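Local structure of Cry23AA1 (Bacillus thuringiensis, 4RHZ) at residues T43-P49 with K102-S108; T133-S137 with G252-P256; A150-N156 with G224-Q230; G157-V163 with G217-Q223. The protein probably acts as the aerolysin-family, pore-forming half of a binary insecticidal toxin, forms a complex with its partner Cry37Aa1 and binds a zinc ion. All coordinates share one frame; numbering follows the deposited sequence. Where two conformers were deposited one is given.

Interaction 1: T43-P49 with K102-S108; sequences TEIPTEP and KFGFVNS
A short parallel strand pairing at the margin of a four-stranded mixed sheet brings Thr43–Pro49 against Lys102–Ser108. Three backbone bonds hold the pair in register: Gly104 N to Thr43 O, Ile45 N to Gly104 O at 2.7 Å, and Val106 N to Ile45 O. On the inward face Ile45 and Phe105 lie side by side and point the same way. Ile45 CG1, anti to its carbonyl carbon (chi1 -51°), sits over one face of the Phe105 ring, 4.0 Å from the centroid, while Pro49 CG lies over the opposite face at 4.3 Å. Thr47 O approaches the edge of the same ring in its plane, 3.4 Å from Phe105 CD2. Ile45 CD1 reaches on to Phe103 CB. On the other face, the Glu44 chain bends at chi2 (-109°) and crosses Val106 at a slant, its OE1 coming against Val106 CG1; a water donates to Glu44 OE1 and accepts from Asn107 N. Farther along, Asn107 ND2 gives Glu48 OE2 a 3.3 Å bond on the anti lone pair, the amide and carboxylate planes 83° apart, while Glu48 OE1 is bonded by Thr105 of the Cry37AA1 chain. The strand 96-105 leaves through a type II turn, Phe105 to Ser108, closed by Ser108 N to Phe105 O. The whole is a parallel edge-strand pairing with an aromatic residue sandwiched beneath it, within an aerolysin-type toxin fold.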
loop_
_atom_site.group_PDB
_atom_site.type_symbol
_atom_site.label_atom_id
_atom_site.label_comp_id
_atom_site.label_asym_id
_atom_site.label_seq_id
_atom_site.Cartn_x
_atom_site.Cartn_y
_atom_site.Cartn_z
ATOM N N THR A 43 -6.486 10.109 1.712
ATOM C CA THR A 43 -5.570 10.204 0.611
ATOM C C THR A 43 -4.107 9.812 0.972
ATOM O O THR A 43 -3.249 9.677 0.090
ATOM C CB THR A 43 -5.709 11.591 -0.008
ATOM O OG1 THR A 43 -5.114 11.596 -1.300
ATOM C CG2 THR A 43 -5.100 12.655 0.871
ATOM N N GLU A 44 -3.852 9.621 2.271
ATOM C CA GLU A 44 -2.560 9.192 2.779
ATOM C C GLU A 44 -2.648 7.738 3.116
ATOM O O GLU A 44 -3.333 7.367 4.075
ATOM C CB GLU A 44 -2.175 9.954 4.067
ATOM C CG GLU A 44 -1.696 11.399 3.862
ATOM C CD GLU A 44 -0.173 11.537 4.125
ATOM O OE1 GLU A 44 0.238 11.415 5.326
ATOM O OE2 GLU A 44 0.588 11.781 3.132
ATOM N N ILE A 45 -1.952 6.908 2.355
ATOM C CA ILE A 45 -1.979 5.501 2.671
ATOM C C ILE A 45 -1.345 5.390 4.037
ATOM O O ILE A 45 -0.231 5.851 4.224
ATOM C CB ILE A 45 -1.172 4.638 1.672
ATOM C CG1 ILE A 45 -1.554 4.936 0.198
ATOM C CG2 ILE A 45 -1.267 3.167 2.025
ATOM C CD1 ILE A 45 -3.050 5.079 0.017
ATOM N N PRO A 46 -2.033 4.763 4.995
ATOM C CA PRO A 46 -1.385 4.698 6.317
ATOM C C PRO A 46 -0.435 3.515 6.491
ATOM O O PRO A 46 -0.134 3.162 7.596
ATOM C CB PRO A 46 -2.609 4.547 7.281
ATOM C CG PRO A 46 -3.554 3.626 6.460
ATOM C CD PRO A 46 -3.320 4.028 4.976
ATOM N N THR A 47 -0.028 2.842 5.437
ATOM C CA THR A 47 0.882 1.719 5.593
ATOM C C THR A 47 2.169 2.147 4.858
ATOM O O THR A 47 2.108 2.644 3.707
ATOM C CB THR A 47 0.267 0.450 4.981
ATOM O OG1 THR A 47 -0.803 0.008 5.842
ATOM C CG2 THR A 47 1.279 -0.698 4.930
ATOM N N GLU A 48 3.320 2.012 5.502
ATOM C CA GLU A 48 4.550 2.513 4.850
ATOM C C GLU A 48 4.977 1.664 3.647
ATOM O O GLU A 48 4.771 0.444 3.619
ATOM C CB GLU A 48 5.704 2.585 5.862
ATOM C CG GLU A 48 5.606 3.706 6.937
ATOM C CD GLU A 48 6.922 3.807 7.761
ATOM O OE1 GLU A 48 7.892 3.035 7.472
ATOM O OE2 GLU A 48 6.984 4.654 8.683
ATOM N N PRO A 49 5.555 2.286 2.638
ATOM C CA PRO A 49 6.247 1.441 1.640
ATOM C C PRO A 49 7.345 0.509 2.215
ATOM O O PRO A 49 7.908 0.804 3.276
ATOM C CB PRO A 49 6.915 2.475 0.689
ATOM C CG PRO A 49 6.306 3.795 1.002
ATOM C CD PRO A 49 5.697 3.726 2.373
ATOM N N LYS A 102 -4.632 10.630 -6.461
ATOM C CA LYS A 102 -3.248 10.870 -6.114
ATOM C C LYS A 102 -3.100 10.453 -4.677
ATOM O O LYS A 102 -3.670 11.113 -3.814
ATOM C CB LYS A 102 -2.935 12.352 -6.243
ATOM C CG LYS A 102 -3.095 12.860 -7.685
ATOM C CD LYS A 102 -1.783 12.713 -8.565
ATOM C CE LYS A 102 -1.881 13.385 -9.960
ATOM N NZ LYS A 102 -1.724 14.878 -9.887
ATOM N N PHE A 103 -2.398 9.339 -4.430
ATOM C CA PHE A 103 -2.187 8.905 -3.073
ATOM C C PHE A 103 -0.747 9.196 -2.600
ATOM O O PHE A 103 0.221 9.056 -3.360
ATOM C CB PHE A 103 -2.500 7.431 -2.912
ATOM C CG PHE A 103 -3.943 7.051 -3.167
ATOM C CD1 PHE A 103 -4.244 6.014 -4.057
ATOM C CD2 PHE A 103 -4.975 7.675 -2.508
ATOM C CE1 PHE A 103 -5.581 5.610 -4.302
ATOM C CE2 PHE A 103 -6.332 7.301 -2.749
ATOM C CZ PHE A 103 -6.631 6.256 -3.643
ATOM N N GLY A 104 -0.619 9.644 -1.357
ATOM C CA GLY A 104 0.684 9.729 -0.692
ATOM C C GLY A 104 0.829 8.617 0.330
ATOM O O GLY A 104 -0.112 7.853 0.578
ATOM N N PHE A 105 1.997 8.517 0.935
ATOM C CA PHE A 105 2.223 7.552 2.021
ATOM C C PHE A 105 2.645 8.257 3.312
ATOM O O PHE A 105 3.484 9.137 3.258
ATOM C CB PHE A 105 3.278 6.549 1.598
ATOM C CG PHE A 105 2.837 5.656 0.497
ATOM C CD1 PHE A 105 2.909 6.069 -0.817
ATOM C CD2 PHE A 105 2.340 4.400 0.778
ATOM C CE1 PHE A 105 2.483 5.245 -1.823
ATOM C CE2 PHE A 105 1.951 3.574 -0.222
ATOM C CZ PHE A 105 2.014 3.989 -1.525
ATOM N N VAL A 106 2.058 7.888 4.453
ATOM C CA VAL A 106 2.342 8.607 5.692
ATOM C C VAL A 106 3.810 8.432 6.064
ATOM O O VAL A 106 4.413 7.351 5.903
ATOM C CB VAL A 106 1.436 8.235 6.946
ATOM C CG1 VAL A 106 -0.054 8.819 6.857
ATOM C CG2 VAL A 106 1.489 6.737 7.265
ATOM N N ASN A 107 4.351 9.534 6.560
ATOM C CA ASN A 107 5.753 9.659 6.965
ATOM C C ASN A 107 6.714 9.796 5.768
ATOM O O ASN A 107 7.933 9.871 5.992
ATOM C CB ASN A 107 6.199 8.552 7.972
ATOM C CG ASN A 107 5.192 8.342 9.167
ATOM O OD1 ASN A 107 4.673 9.314 9.749
ATOM N ND2 ASN A 107 4.942 7.059 9.535
ATOM N N SER A 108 6.210 9.859 4.525
ATOM C CA SER A 108 7.118 10.085 3.365
ATOM C C SER A 108 6.616 10.913 2.182
ATOM O O SER A 108 5.688 11.711 2.305
ATOM C CB SER A 108 7.759 8.801 2.851
ATOM O OG SER A 108 6.791 7.833 2.520
HETATM O O HOH W 1 3.261 12.177 6.039
#

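Interaction 2: T133-S137 with G252-P256; sequences TWSDS and GSLAP
Asp136 and Ser253 face each other across the gap between two strands that do not pair directly, their axes 6.6 Å apart at the closest. Ser253 OG donates to Asp136 OD2 over 2.6 Å, meeting the oxygen on its syn side but 30° out of the carboxylate plane. Both groups stand anti to their own carbonyl carbons (chi1 -75° for Asp136 and -55° for Ser253), which turns the carboxylate and the hydroxyl to one another. A water extends the link: it donates to Ser253 OG at 2.8 Å and accepts from Ser135 N. The second carboxylate oxygen, Asp136 OD1, is taken by Ser227 OG and Tyr152 OH, and this crowd of hydroxyl partners would probably stabilise the charged form. Alongside, the Trp134 indole reaches toward the same strand with its six-membered ring. Ser253 O lies in the ring plane at its edge, 3.4 Å from Trp134 CZ3, and farther on Trp134 CH2 packs against Ala255 CB at 3.8 Å. Strand 126-142 is hydrogen-bonded along its backbone to strand 67-90, through Trp134 with Trp75 and Asp136 with Phe73. Strand 246-254 pairs instead with 211-235, whose Ser227 lies between the two segments and bonds to both.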
loop_
_atom_site.group_PDB
_atom_site.type_symbol
_atom_site.label_atom_id
_atom_site.label_comp_id
_atom_site.label_asym_id
_atom_site.label_seq_id
_atom_site.Cartn_x
_atom_site.Cartn_y
_atom_site.Cartn_z
ATOM N N THR A 133 8.894 -4.369 -16.146
ATOM C CA THR A 133 10.290 -4.795 -16.145
ATOM C C THR A 133 11.059 -3.584 -15.680
ATOM O O THR A 133 11.079 -2.561 -16.376
ATOM C CB THR A 133 10.761 -5.257 -17.545
ATOM O OG1 THR A 133 10.037 -6.444 -17.889
ATOM C CG2 THR A 133 12.290 -5.602 -17.535
ATOM N N TRP A 134 11.585 -3.677 -14.463
ATOM C CA TRP A 134 12.526 -2.683 -13.924
ATOM C C TRP A 134 13.927 -3.022 -14.492
ATOM O O TRP A 134 14.290 -4.167 -14.585
ATOM C CB TRP A 134 12.536 -2.732 -12.380
ATOM C CG TRP A 134 11.201 -2.379 -11.775
ATOM C CD1 TRP A 134 10.109 -3.184 -11.714
ATOM C CD2 TRP A 134 10.817 -1.132 -11.166
ATOM N NE1 TRP A 134 9.056 -2.513 -11.123
ATOM C CE2 TRP A 134 9.465 -1.258 -10.768
ATOM C CE3 TRP A 134 11.469 0.072 -10.949
ATOM C CZ2 TRP A 134 8.743 -0.213 -10.170
ATOM C CZ3 TRP A 134 10.776 1.106 -10.345
ATOM C CH2 TRP A 134 9.405 0.954 -9.969
ATOM N N SER A 135 14.661 -2.022 -14.946
ATOM C CA SER A 135 16.049 -2.233 -15.343
ATOM C C SER A 135 16.904 -1.039 -14.915
ATOM O O SER A 135 16.555 0.105 -15.142
ATOM C CB SER A 135 16.138 -2.525 -16.855
ATOM O OG SER A 135 15.480 -3.760 -17.150
ATOM N N ASP A 136 18.012 -1.294 -14.256
ATOM C CA ASP A 136 18.746 -0.175 -13.751
ATOM C C ASP A 136 20.230 -0.535 -13.843
ATOM O O ASP A 136 20.607 -1.729 -13.769
ATOM C CB ASP A 136 18.348 0.047 -12.268
ATOM C CG ASP A 136 16.941 0.694 -12.084
ATOM O OD1 ASP A 136 16.003 -0.015 -11.595
ATOM O OD2 ASP A 136 16.790 1.908 -12.363
ATOM N N SER A 137 21.083 0.477 -13.953
ATOM C CA SER A 137 22.514 0.218 -13.864
ATOM C C SER A 137 23.242 1.449 -13.470
ATOM O O SER A 137 22.714 2.559 -13.554
ATOM C CB SER A 137 23.089 -0.341 -15.149
ATOM O OG SER A 137 22.919 0.611 -16.115
ATOM N N GLY A 252 17.569 4.319 -8.654
ATOM C CA GLY A 252 17.421 3.586 -9.901
ATOM C C GLY A 252 16.320 4.267 -10.694
ATOM O O GLY A 252 16.582 5.293 -11.279
ATOM N N SER A 253 15.085 3.754 -10.628
ATOM C CA SER A 253 13.948 4.261 -11.416
ATOM C C SER A 253 12.702 4.538 -10.556
ATOM O O SER A 253 12.521 3.926 -9.505
ATOM C CB SER A 253 13.514 3.236 -12.466
ATOM O OG SER A 253 14.538 2.817 -13.321
ATOM N N LEU A 254 11.840 5.440 -11.012
ATOM C CA LEU A 254 10.487 5.631 -10.399
ATOM C C LEU A 254 9.516 4.889 -11.264
ATOM O O LEU A 254 9.712 4.838 -12.466
ATOM C CB LEU A 254 10.062 7.080 -10.470
ATOM C CG LEU A 254 10.858 8.130 -9.734
ATOM C CD1 LEU A 254 10.182 9.485 -9.941
ATOM C CD2 LEU A 254 10.986 7.763 -8.234
ATOM N N ALA A 255 8.462 4.312 -10.698
ATOM C CA ALA A 255 7.338 3.806 -11.558
ATOM C C ALA A 255 6.691 4.934 -12.429
ATOM O O ALA A 255 6.716 6.111 -12.047
ATOM C CB ALA A 255 6.308 3.076 -10.714
ATOM N N PRO A 256 6.128 4.588 -13.599
ATOM C CA PRO A 256 5.507 5.670 -14.482
ATOM C C PRO A 256 4.461 6.557 -13.778
ATOM O O PRO A 256 4.438 7.834 -13.938
ATOM C CB PRO A 256 4.861 4.904 -15.636
ATOM C CG PRO A 256 5.386 3.441 -15.539
ATOM C CD PRO A 256 5.992 3.218 -14.150
HETATM O O HOH W 2 13.185 0.801 -14.718
#

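Interaction 3: A150-N156 with G224-Q230; sequences AAYIIQN and GLRSIIQ
Gln155 and Arg226 sit at the point where an otherwise regular antiparallel ladder is interrupted. Gln155 N donates to Arg226 O at 2.7 Å, but Gln155 O is taken by Leu225 N at 2.6 Å, so two residues of one strand face a single residue of the other: a classic beta bulge. Beyond it the ladder is orderly: Ile153 pairs with Ile228 and Ala151 with Gln230, each through two backbone bonds, Ile153 N to Ile228 O measuring 2.8 Å. The amide of Gln155 lies beside the Arg226 side chain, pointing the same way, with amide and guanidinium planes 49° apart. Water joins them, donating to Gln155 OE1 at 2.8 Å and accepting a weak bond from Arg226 NE, while Gln155 NE2 is satisfied by Asn51 OD1. At the far end both polar atoms of the Gln230 amide find partners on the Cry37AA1 chain: OE1 receives Cys99 N and NE2 donates to Lys97 O. On the opposite face, CG of Tyr152 stands anti to the backbone N (chi1 -166°), which carries the ring over toward Ser227, and Tyr152 CE1 comes to 3.8 Å from Ser227 CB. The Tyr152 and Ser227 hydroxyls are each satisfied by Asp136. Apolar contacts add to this, as where Ile153 CB meets Ile228 CB at 3.9 Å. Within the sheet, strand 50-61 bonds to the outer edge of 146-179 and strand 246-254 to that of 211-235, while strands 67-90 and 126-142 pack against the Tyr152 face.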
loop_
_atom_site.group_PDB
_atom_site.type_symbol
_atom_site.label_atom_id
_atom_site.label_comp_id
_atom_site.label_asym_id
_atom_site.label_seq_id
_atom_site.Cartn_x
_atom_site.Cartn_y
_atom_site.Cartn_z
ATOM N N ALA A 150 26.603 -4.608 -4.429
ATOM C CA ALA A 150 25.580 -3.714 -4.957
ATOM C C ALA A 150 24.284 -4.542 -4.876
ATOM O O ALA A 150 24.154 -5.612 -5.542
ATOM C CB ALA A 150 25.871 -3.242 -6.416
ATOM N N ALA A 151 23.394 -4.117 -3.991
ATOM C CA ALA A 151 22.093 -4.849 -3.790
ATOM C C ALA A 151 20.976 -4.082 -4.529
ATOM O O ALA A 151 20.866 -2.875 -4.427
ATOM C CB ALA A 151 21.781 -4.988 -2.275
ATOM N N TYR A 152 20.152 -4.796 -5.267
ATOM C CA TYR A 152 19.016 -4.173 -5.970
ATOM C C TYR A 152 17.781 -4.223 -5.067
ATOM O O TYR A 152 17.371 -5.303 -4.602
ATOM C CB TYR A 152 18.781 -4.973 -7.276
ATOM C CG TYR A 152 17.901 -4.304 -8.287
ATOM C CD1 TYR A 152 18.018 -2.935 -8.536
ATOM C CD2 TYR A 152 17.026 -5.055 -9.075
ATOM C CE1 TYR A 152 17.255 -2.334 -9.509
ATOM C CE2 TYR A 152 16.227 -4.438 -10.034
ATOM C CZ TYR A 152 16.356 -3.125 -10.243
ATOM O OH TYR A 152 15.637 -2.538 -11.220
ATOM N N ILE A 153 17.231 -3.047 -4.778
ATOM C CA ILE A 153 16.133 -2.884 -3.831
ATOM C C ILE A 153 14.887 -2.434 -4.625
ATOM O O ILE A 153 14.981 -1.461 -5.408
ATOM C CB ILE A 153 16.367 -1.711 -2.808
ATOM C CG1 ILE A 153 17.469 -1.947 -1.729
ATOM C CG2 ILE A 153 15.125 -1.449 -2.023
ATOM C CD1 ILE A 153 18.003 -3.305 -1.659
ATOM N N ILE A 154 13.739 -3.110 -4.434
ATOM C CA ILE A 154 12.461 -2.631 -5.002
ATOM C C ILE A 154 11.553 -2.157 -3.847
ATOM O O ILE A 154 11.337 -2.893 -2.866
ATOM C CB ILE A 154 11.841 -3.685 -5.951
ATOM C CG1 ILE A 154 10.868 -3.053 -6.966
ATOM C CG2 ILE A 154 11.184 -4.802 -5.193
ATOM C CD1 ILE A 154 9.768 -2.285 -6.361
ATOM N N GLN A 155 11.103 -0.923 -3.932
ATOM C CA GLN A 155 10.280 -0.355 -2.932
ATOM C C GLN A 155 8.779 -0.552 -3.322
ATOM O O GLN A 155 8.292 0.071 -4.250
ATOM C CB GLN A 155 10.622 1.115 -2.744
ATOM C CG GLN A 155 9.867 1.748 -1.671
ATOM C CD GLN A 155 10.351 3.117 -1.352
ATOM O OE1 GLN A 155 9.663 4.113 -1.609
ATOM N NE2 GLN A 155 11.574 3.198 -0.786
ATOM N N ASN A 156 8.104 -1.415 -2.576
ATOM C CA ASN A 156 6.699 -1.772 -2.751
ATOM C C ASN A 156 5.741 -0.958 -1.948
ATOM O O ASN A 156 6.009 -0.669 -0.776
ATOM C CB ASN A 156 6.486 -3.225 -2.377
ATOM C CG ASN A 156 6.291 -4.047 -3.580
ATOM O OD1 ASN A 156 7.282 -4.447 -4.271
ATOM N ND2 ASN A 156 4.982 -4.259 -3.946
ATOM N N GLY A 224 5.304 -1.908 -7.408
ATOM C CA GLY A 224 6.623 -1.339 -7.181
ATOM C C GLY A 224 6.492 0.146 -7.315
ATOM O O GLY A 224 5.873 0.646 -8.287
ATOM N N LEU A 225 7.072 0.869 -6.380
ATOM C CA LEU A 225 7.062 2.294 -6.526
ATOM C C LEU A 225 8.342 2.872 -7.080
ATOM O O LEU A 225 8.294 3.895 -7.764
ATOM C CB LEU A 225 6.812 2.965 -5.205
ATOM C CG LEU A 225 5.591 2.537 -4.406
ATOM C CD1 LEU A 225 5.792 3.115 -2.999
ATOM C CD2 LEU A 225 4.277 3.117 -5.074
ATOM N N ARG A 226 9.480 2.260 -6.720
ATOM C CA ARG A 226 10.808 2.699 -7.152
ATOM C C ARG A 226 11.852 1.656 -6.843
ATOM O O ARG A 226 11.624 0.763 -5.976
ATOM C CB ARG A 226 11.213 4.019 -6.576
ATOM C CG ARG A 226 10.874 4.162 -5.155
ATOM C CD ARG A 226 11.956 4.851 -4.517
ATOM N NE ARG A 226 11.598 6.146 -4.041
ATOM C CZ ARG A 226 12.406 7.217 -4.095
ATOM N NH1 ARG A 226 13.627 7.151 -4.657
ATOM N NH2 ARG A 226 11.975 8.372 -3.592
ATOM N N SER A 227 12.942 1.719 -7.622
ATOM C CA SER A 227 14.086 0.827 -7.510
ATOM C C SER A 227 15.232 1.679 -6.932
ATOM O O SER A 227 15.291 2.911 -7.126
ATOM C CB SER A 227 14.449 0.205 -8.867
ATOM O OG SER A 227 14.872 1.247 -9.780
ATOM N N ILE A 228 16.073 1.037 -6.136
ATOM C CA ILE A 228 17.228 1.666 -5.547
ATOM C C ILE A 228 18.414 0.653 -5.715
ATOM O O ILE A 228 18.213 -0.591 -5.657
ATOM C CB ILE A 228 16.964 1.930 -4.068
ATOM C CG1 ILE A 228 15.962 3.053 -3.900
ATOM C CG2 ILE A 228 18.256 2.361 -3.329
ATOM C CD1 ILE A 228 15.402 3.155 -2.475
ATOM N N ILE A 229 19.622 1.170 -5.973
ATOM C CA ILE A 229 20.845 0.337 -5.966
ATOM C C ILE A 229 21.596 0.686 -4.719
ATOM O O ILE A 229 21.975 1.843 -4.510
ATOM C CB ILE A 229 21.688 0.575 -7.191
ATOM C CG1 ILE A 229 20.929 0.003 -8.411
ATOM C CG2 ILE A 229 23.035 -0.128 -7.030
ATOM C CD1 ILE A 229 21.475 0.427 -9.729
ATOM N N GLN A 230 21.768 -0.280 -3.838
ATOM C CA GLN A 230 22.315 0.041 -2.561
ATOM C C GLN A 230 23.745 -0.524 -2.536
ATOM O O GLN A 230 23.953 -1.740 -2.687
ATOM C CB GLN A 230 21.437 -0.636 -1.469
ATOM C CG GLN A 230 22.034 -0.700 -0.091
ATOM C CD GLN A 230 21.317 -1.686 0.823
ATOM O OE1 GLN A 230 20.168 -1.427 1.219
ATOM N NE2 GLN A 230 22.007 -2.771 1.233
HETATM O O HOH W 3 10.286 6.817 -1.312
#

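Interaction 4: G157-V163 with G217-Q223; sequences GTYNVPV and GFIEGAQ
The Tyr159 ring lies across the backbone of Gly221, whose CA is 3.8 Å from the ring centroid and 28° off the normal, a CH-pi contact over the face. CG of Tyr159 lies between the backbone N and the carbonyl carbon (chi1 55°), and this folds the ring over the facing strand, with Tyr159 OH 3.5 Å from Gly221 CA. Ile219 O approaches the ring edge near its plane, 3.8 Å from Tyr159 CD1. Farther along the same face, Ile219 CG2 meets Val161 CB at 4.0 Å and Val163 CG1 at 3.9 Å. Asn160 and Glu220 run side by side on the other face, and near them Thr158 CG2 touches Ala222 CB at 3.6 Å. Eight backbone bonds, given and received by Gly157, Tyr159, Val161 and Val163, set this antiparallel register; that from Val163 N to Gly217 O comes from above the carbonyl plane, 52° out of it. In the next shell Phe103 meets the Tyr159 ring and touches Val161 and Ile219, while Gln223 packs on zinc ligand His79 and bonds to Asn257. One face is thus largely apolar and packs on the small sheet, with Gln223 at its zinc-side end; the other mixes Thr158, Asn160 and Glu220 with Pro162, Phe218 and Ala222.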
loop_
_atom_site.group_PDB
_atom_site.type_symbol
_atom_site.label_atom_id
_atom_site.label_comp_id
_atom_site.label_asym_id
_atom_site.label_seq_id
_atom_site.Cartn_x
_atom_site.Cartn_y
_atom_site.Cartn_z
ATOM N N GLY A 157 4.635 -0.578 -2.581
ATOM C CA GLY A 157 3.488 0.049 -1.868
ATOM C C GLY A 157 2.181 -0.722 -2.108
ATOM O O GLY A 157 2.000 -1.292 -3.182
ATOM N N THR A 158 1.336 -0.796 -1.083
ATOM C CA THR A 158 -0.001 -1.383 -1.222
ATOM C C THR A 158 -1.022 -0.454 -0.631
ATOM O O THR A 158 -0.759 0.269 0.353
ATOM C CB THR A 158 -0.196 -2.646 -0.447
ATOM O OG1 THR A 158 0.037 -2.351 0.936
ATOM C CG2 THR A 158 0.722 -3.744 -0.952
ATOM N N TYR A 159 -2.209 -0.445 -1.232
ATOM C CA TYR A 159 -3.278 0.477 -0.723
ATOM C C TYR A 159 -4.660 -0.156 -0.865
ATOM O O TYR A 159 -4.903 -0.922 -1.808
ATOM C CB TYR A 159 -3.227 1.848 -1.386
ATOM C CG TYR A 159 -3.298 1.741 -2.864
ATOM C CD1 TYR A 159 -4.538 1.878 -3.562
ATOM C CD2 TYR A 159 -2.145 1.445 -3.603
ATOM C CE1 TYR A 159 -4.602 1.716 -4.943
ATOM C CE2 TYR A 159 -2.194 1.259 -4.982
ATOM C CZ TYR A 159 -3.429 1.405 -5.644
ATOM O OH TYR A 159 -3.408 1.213 -6.990
ATOM N N ASN A 160 -5.540 0.139 0.079
ATOM C CA ASN A 160 -6.945 -0.263 -0.030
ATOM C C ASN A 160 -7.785 0.907 0.453
ATOM O O ASN A 160 -7.878 1.141 1.659
ATOM C CB ASN A 160 -7.227 -1.505 0.787
ATOM C CG ASN A 160 -8.649 -2.112 0.486
ATOM O OD1 ASN A 160 -9.527 -1.474 -0.149
ATOM N ND2 ASN A 160 -8.862 -3.352 0.946
ATOM N N VAL A 161 -8.361 1.678 -0.469
ATOM C CA VAL A 161 -9.019 2.931 -0.049
ATOM C C VAL A 161 -10.533 2.911 -0.321
ATOM O O VAL A 161 -10.935 2.735 -1.452
ATOM C CB VAL A 161 -8.416 4.124 -0.728
ATOM C CG1 VAL A 161 -8.990 5.418 -0.171
ATOM C CG2 VAL A 161 -6.849 4.142 -0.619
ATOM N N PRO A 162 -11.371 3.071 0.729
ATOM C CA PRO A 162 -12.806 3.222 0.474
ATOM C C PRO A 162 -13.065 4.509 -0.273
ATOM O O PRO A 162 -12.413 5.536 -0.015
ATOM C CB PRO A 162 -13.427 3.283 1.880
ATOM C CG PRO A 162 -12.413 2.622 2.818
ATOM C CD PRO A 162 -11.073 2.926 2.175
ATOM N N VAL A 163 -13.962 4.459 -1.257
ATOM C CA VAL A 163 -14.378 5.718 -1.884
ATOM C C VAL A 163 -15.900 5.911 -1.693
ATOM O O VAL A 163 -16.678 4.925 -1.515
ATOM C CB VAL A 163 -13.974 5.813 -3.379
ATOM C CG1 VAL A 163 -12.482 5.509 -3.573
ATOM C CG2 VAL A 163 -14.801 4.849 -4.246
ATOM N N GLY A 217 -17.686 2.460 -2.689
ATOM C CA GLY A 217 -16.861 1.441 -3.373
ATOM C C GLY A 217 -15.428 1.460 -2.899
ATOM O O GLY A 217 -15.128 1.911 -1.781
ATOM N N PHE A 218 -14.516 0.997 -3.743
ATOM C CA PHE A 218 -13.099 1.037 -3.341
ATOM C C PHE A 218 -12.128 1.186 -4.526
ATOM O O PHE A 218 -12.520 0.975 -5.664
ATOM C CB PHE A 218 -12.775 -0.176 -2.474
ATOM C CG PHE A 218 -12.894 -1.472 -3.209
ATOM C CD1 PHE A 218 -11.794 -1.996 -3.889
ATOM C CD2 PHE A 218 -14.111 -2.188 -3.215
ATOM C CE1 PHE A 218 -11.897 -3.212 -4.582
ATOM C CE2 PHE A 218 -14.242 -3.407 -3.892
ATOM C CZ PHE A 218 -13.139 -3.923 -4.605
ATOM N N ILE A 219 -10.867 1.538 -4.243
ATOM C CA ILE A 219 -9.769 1.415 -5.233
ATOM C C ILE A 219 -8.629 0.743 -4.438
ATOM O O ILE A 219 -8.293 1.188 -3.337
ATOM C CB ILE A 219 -9.436 2.818 -5.782
ATOM C CG1 ILE A 219 -8.277 2.821 -6.770
ATOM C CG2 ILE A 219 -9.093 3.834 -4.652
ATOM C CD1 ILE A 219 -8.526 1.995 -7.919
ATOM N N GLU A 220 -8.125 -0.389 -4.903
ATOM C CA GLU A 220 -7.089 -1.059 -4.227
ATOM C C GLU A 220 -6.006 -1.517 -5.223
ATOM O O GLU A 220 -6.267 -1.631 -6.443
ATOM C CB GLU A 220 -7.604 -2.222 -3.385
ATOM C CG GLU A 220 -7.883 -3.415 -4.189
ATOM C CD GLU A 220 -8.229 -4.656 -3.350
ATOM O OE1 GLU A 220 -7.709 -4.815 -2.208
ATOM O OE2 GLU A 220 -8.999 -5.504 -3.851
ATOM N N GLY A 221 -4.794 -1.793 -4.714
ATOM C CA GLY A 221 -3.587 -2.017 -5.599
ATOM C C GLY A 221 -2.303 -2.358 -4.803
ATOM O O GLY A 221 -2.253 -2.174 -3.576
ATOM N N ALA A 222 -1.281 -2.826 -5.508
ATOM C CA ALA A 222 0.009 -3.133 -4.927
ATOM C C ALA A 222 0.935 -2.976 -6.107
ATOM O O ALA A 222 0.717 -3.615 -7.132
ATOM C CB ALA A 222 0.052 -4.603 -4.417
ATOM N N GLN A 223 1.942 -2.120 -6.002
ATOM C CA GLN A 223 2.954 -2.055 -7.087
ATOM C C GLN A 223 4.310 -1.673 -6.556
ATOM O O GLN A 223 4.440 -1.083 -5.464
ATOM C CB GLN A 223 2.575 -1.010 -8.169
ATOM C CG GLN A 223 2.377 0.295 -7.559
ATOM C CD GLN A 223 2.212 1.401 -8.577
ATOM O OE1 GLN A 223 1.069 1.866 -8.815
ATOM N NE2 GLN A 223 3.353 1.871 -9.180
#

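Overall arrangement
From the N terminus, interaction 1 comes first and is complete before the others open, pairing strand 44-45 with strand 96-105 at the edge of the small sheet. Interaction 2 then opens at 133-137 and closes only at 252-256, a long span holding interactions 3 and 4. These two use the same pair of strands, 146-179 and 211-235, and the 157-163/217-223 pairing lies within the span of 150-156/224-230, as parts of one long antiparallel ladder. None of the four cross. Interaction 1 rests on that ladder, Phe103 and Ile45 meeting interaction 4 and Pro49 touching interaction 3. On another flank interaction 2 joins interaction 3 through Asp136, linking strands 126-142 and 246-254 to it.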